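Local coordinates for protein tylactone synthase starter module and modules 1 & 2 (Streptomyces fradiae, PDB 2Z5L) that probably reduces the beta-keto group of a growing polyketide chain with NADPH, setting hydroxyl stereochemistry in the first extension module of tylosin biosynthesis, at residues Ala121-Ile126 with Ser358-Arg363. Sequence-based numbering, arbitrary orientation.
Sequences AVRTSI and SFETVR
F359 reaches across from helix 356-376 to lie against V122 and I126 of helix 119-135, a contact consistent with the paired structural and catalytic Rossmann-like subdomains of polyketide synthase ketoreductases, 121-126 probably in the first and 358-363 in the second. The two segments run roughly antiparallel, 136° between their directions, with axes 12.2 Å apart at closest. Across a gap that wide a long, flat apolar side chain suits the place: with CG anti to the backbone N (chi1 -178°), the phenylalanine ring stands out from its helix and carries its far end to the neighbour. There the branched side chains receive it, I126 CD1 lying 3.7 Å from F359 CE2 and V122 CG1 4.1 Å from F359 CZ. The CG methylene of R123 comes near the same ring, 4.3 Å from F359 CE1. Q164 of helix 160-175 and A403 and A406 of helix 402-419 also touch F359, so this part is thoroughly buried.

The other flank is looser, partly exposed and polar. R123, extended from CG to NE, suits this edge because its aliphatic stem starts beside the phenylalanine while its guanidinium reaches toward E360; NH1 forms a salt bridge with D120, while NE and NH2 turn to E360. E360 is bent at chi2, which brings its carboxylate to them. R363 NH1, 4.2 Å from R123 NH2, adds a second positive charge that probably favours the ionised carboxylate. Both R123 bonds end on one oxygen, E360 OE2, near the guanidinium plane but about 48° out of the carboxylate plane, from the same face, R123 NH2 at 2.5 Å and NE at 3.0 Å.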
loop_
_atom_site.group_PDB
_atom_site.type_symbol
_atom_site.label_atom_id
_atom_site.label_comp_id
_atom_site.label_asym_id
_atom_site.label_seq_id
_atom_site.Cartn_x
_atom_site.Cartn_y
_atom_site.Cartn_z
ATOM N N ALA A 121 14.970 4.691 -2.722
ATOM C CA ALA A 121 15.309 3.330 -2.336
ATOM C C ALA A 121 14.277 2.380 -2.922
ATOM O O ALA A 121 14.625 1.308 -3.400
ATOM C CB ALA A 121 15.343 3.209 -0.810
ATOM N N VAL A 122 13.006 2.769 -2.839
ATOM C CA VAL A 122 11.913 1.967 -3.383
ATOM C C VAL A 122 12.077 1.853 -4.891
ATOM O O VAL A 122 11.909 0.780 -5.475
ATOM C CB VAL A 122 10.561 2.597 -3.081
ATOM C CG1 VAL A 122 9.432 1.655 -3.531
ATOM C CG2 VAL A 122 10.459 2.866 -1.596
ATOM N N ARG A 123 12.415 2.973 -5.519
ATOM C CA ARG A 123 12.612 2.986 -6.955
ATOM C C ARG A 123 13.753 2.046 -7.329
ATOM O O ARG A 123 13.603 1.220 -8.233
ATOM C CB ARG A 123 12.909 4.405 -7.444
ATOM C CG ARG A 123 11.776 5.397 -7.194
ATOM C CD ARG A 123 12.078 6.724 -7.872
ATOM N NE ARG A 123 11.077 7.741 -7.572
ATOM C CZ ARG A 123 11.106 8.527 -6.500
ATOM N NH1 ARG A 123 12.094 8.422 -5.618
ATOM N NH2 ARG A 123 10.143 9.415 -6.306
ATOM N N THR A 124 14.871 2.149 -6.610
ATOM C CA THR A 124 16.032 1.311 -6.876
ATOM C C THR A 124 15.769 -0.150 -6.535
ATOM O O THR A 124 16.378 -1.032 -7.130
ATOM C CB THR A 124 17.270 1.765 -6.082
ATOM O OG1 THR A 124 17.423 3.188 -6.180
ATOM C CG2 THR A 124 18.519 1.104 -6.661
ATOM N N SER A 125 14.876 -0.393 -5.575
ATOM C CA SER A 125 14.533 -1.748 -5.165
ATOM C C SER A 125 13.728 -2.399 -6.281
ATOM O O SER A 125 13.946 -3.566 -6.629
ATOM C CB SER A 125 13.717 -1.736 -3.860
ATOM O OG SER A 125 14.518 -1.345 -2.754
ATOM N N ILE A 126 12.792 -1.642 -6.842
ATOM C CA ILE A 126 11.983 -2.141 -7.941
ATOM C C ILE A 126 12.930 -2.447 -9.102
ATOM O O ILE A 126 12.819 -3.493 -9.747
ATOM C CB ILE A 126 10.885 -1.097 -8.321
ATOM C CG1 ILE A 126 9.806 -1.121 -7.232
ATOM C CG2 ILE A 126 10.285 -1.403 -9.711
ATOM C CD1 ILE A 126 8.752 -0.089 -7.376
ATOM N N SER A 358 6.051 6.163 -14.842
ATOM C CA SER A 358 4.729 5.663 -14.444
ATOM C C SER A 358 4.574 5.582 -12.921
ATOM O O SER A 358 3.503 5.865 -12.379
ATOM C CB SER A 358 4.452 4.287 -15.078
ATOM O OG SER A 358 5.393 3.306 -14.666
ATOM N N PHE A 359 5.654 5.206 -12.243
ATOM C CA PHE A 359 5.640 5.090 -10.786
ATOM C C PHE A 359 5.402 6.459 -10.152
ATOM O O PHE A 359 4.760 6.580 -9.105
ATOM C CB PHE A 359 6.960 4.487 -10.280
ATOM C CG PHE A 359 7.013 4.299 -8.785
ATOM C CD1 PHE A 359 7.471 5.317 -7.948
ATOM C CD2 PHE A 359 6.607 3.104 -8.214
ATOM C CE1 PHE A 359 7.519 5.140 -6.548
ATOM C CE2 PHE A 359 6.651 2.913 -6.823
ATOM C CZ PHE A 359 7.108 3.937 -5.992
ATOM N N GLU A 360 5.921 7.498 -10.793
ATOM C CA GLU A 360 5.741 8.843 -10.274
ATOM C C GLU A 360 4.359 9.350 -10.579
ATOM O O GLU A 360 3.716 9.991 -9.755
ATOM C CB GLU A 360 6.782 9.793 -10.869
ATOM C CG GLU A 360 8.143 9.653 -10.238
ATOM C CD GLU A 360 8.083 9.850 -8.728
ATOM O OE1 GLU A 360 7.717 10.963 -8.267
ATOM O OE2 GLU A 360 8.387 8.876 -8.005
ATOM N N THR A 361 3.901 9.063 -11.784
ATOM C CA THR A 361 2.583 9.509 -12.195
ATOM C C THR A 361 1.529 8.918 -11.270
ATOM O O THR A 361 0.551 9.578 -10.913
ATOM C CB THR A 361 2.328 9.089 -13.643
ATOM O OG1 THR A 361 3.237 9.794 -14.502
ATOM C CG2 THR A 361 0.904 9.393 -14.044
ATOM N N VAL A 362 1.756 7.680 -10.846
ATOM C CA VAL A 362 0.802 7.012 -9.978
ATOM C C VAL A 362 0.807 7.527 -8.549
ATOM O O VAL A 362 -0.255 7.680 -7.929
ATOM C CB VAL A 362 1.033 5.491 -9.994
ATOM C CG1 VAL A 362 0.138 4.793 -8.951
ATOM C CG2 VAL A 362 0.718 4.971 -11.377
ATOM N N ARG A 363 1.990 7.805 -8.009
ATOM C CA ARG A 363 2.031 8.295 -6.632
ATOM C C ARG A 363 1.753 9.785 -6.499
ATOM O O ARG A 363 1.279 10.238 -5.457
ATOM C CB ARG A 363 3.363 7.943 -5.967
ATOM C CG ARG A 363 4.567 8.638 -6.518
ATOM C CD ARG A 363 5.803 7.923 -6.010
ATOM N NE ARG A 363 5.783 7.830 -4.552
ATOM C CZ ARG A 363 6.115 8.833 -3.744
ATOM N NH1 ARG A 363 6.497 9.988 -4.267
ATOM N NH2 ARG A 363 6.056 8.687 -2.423
#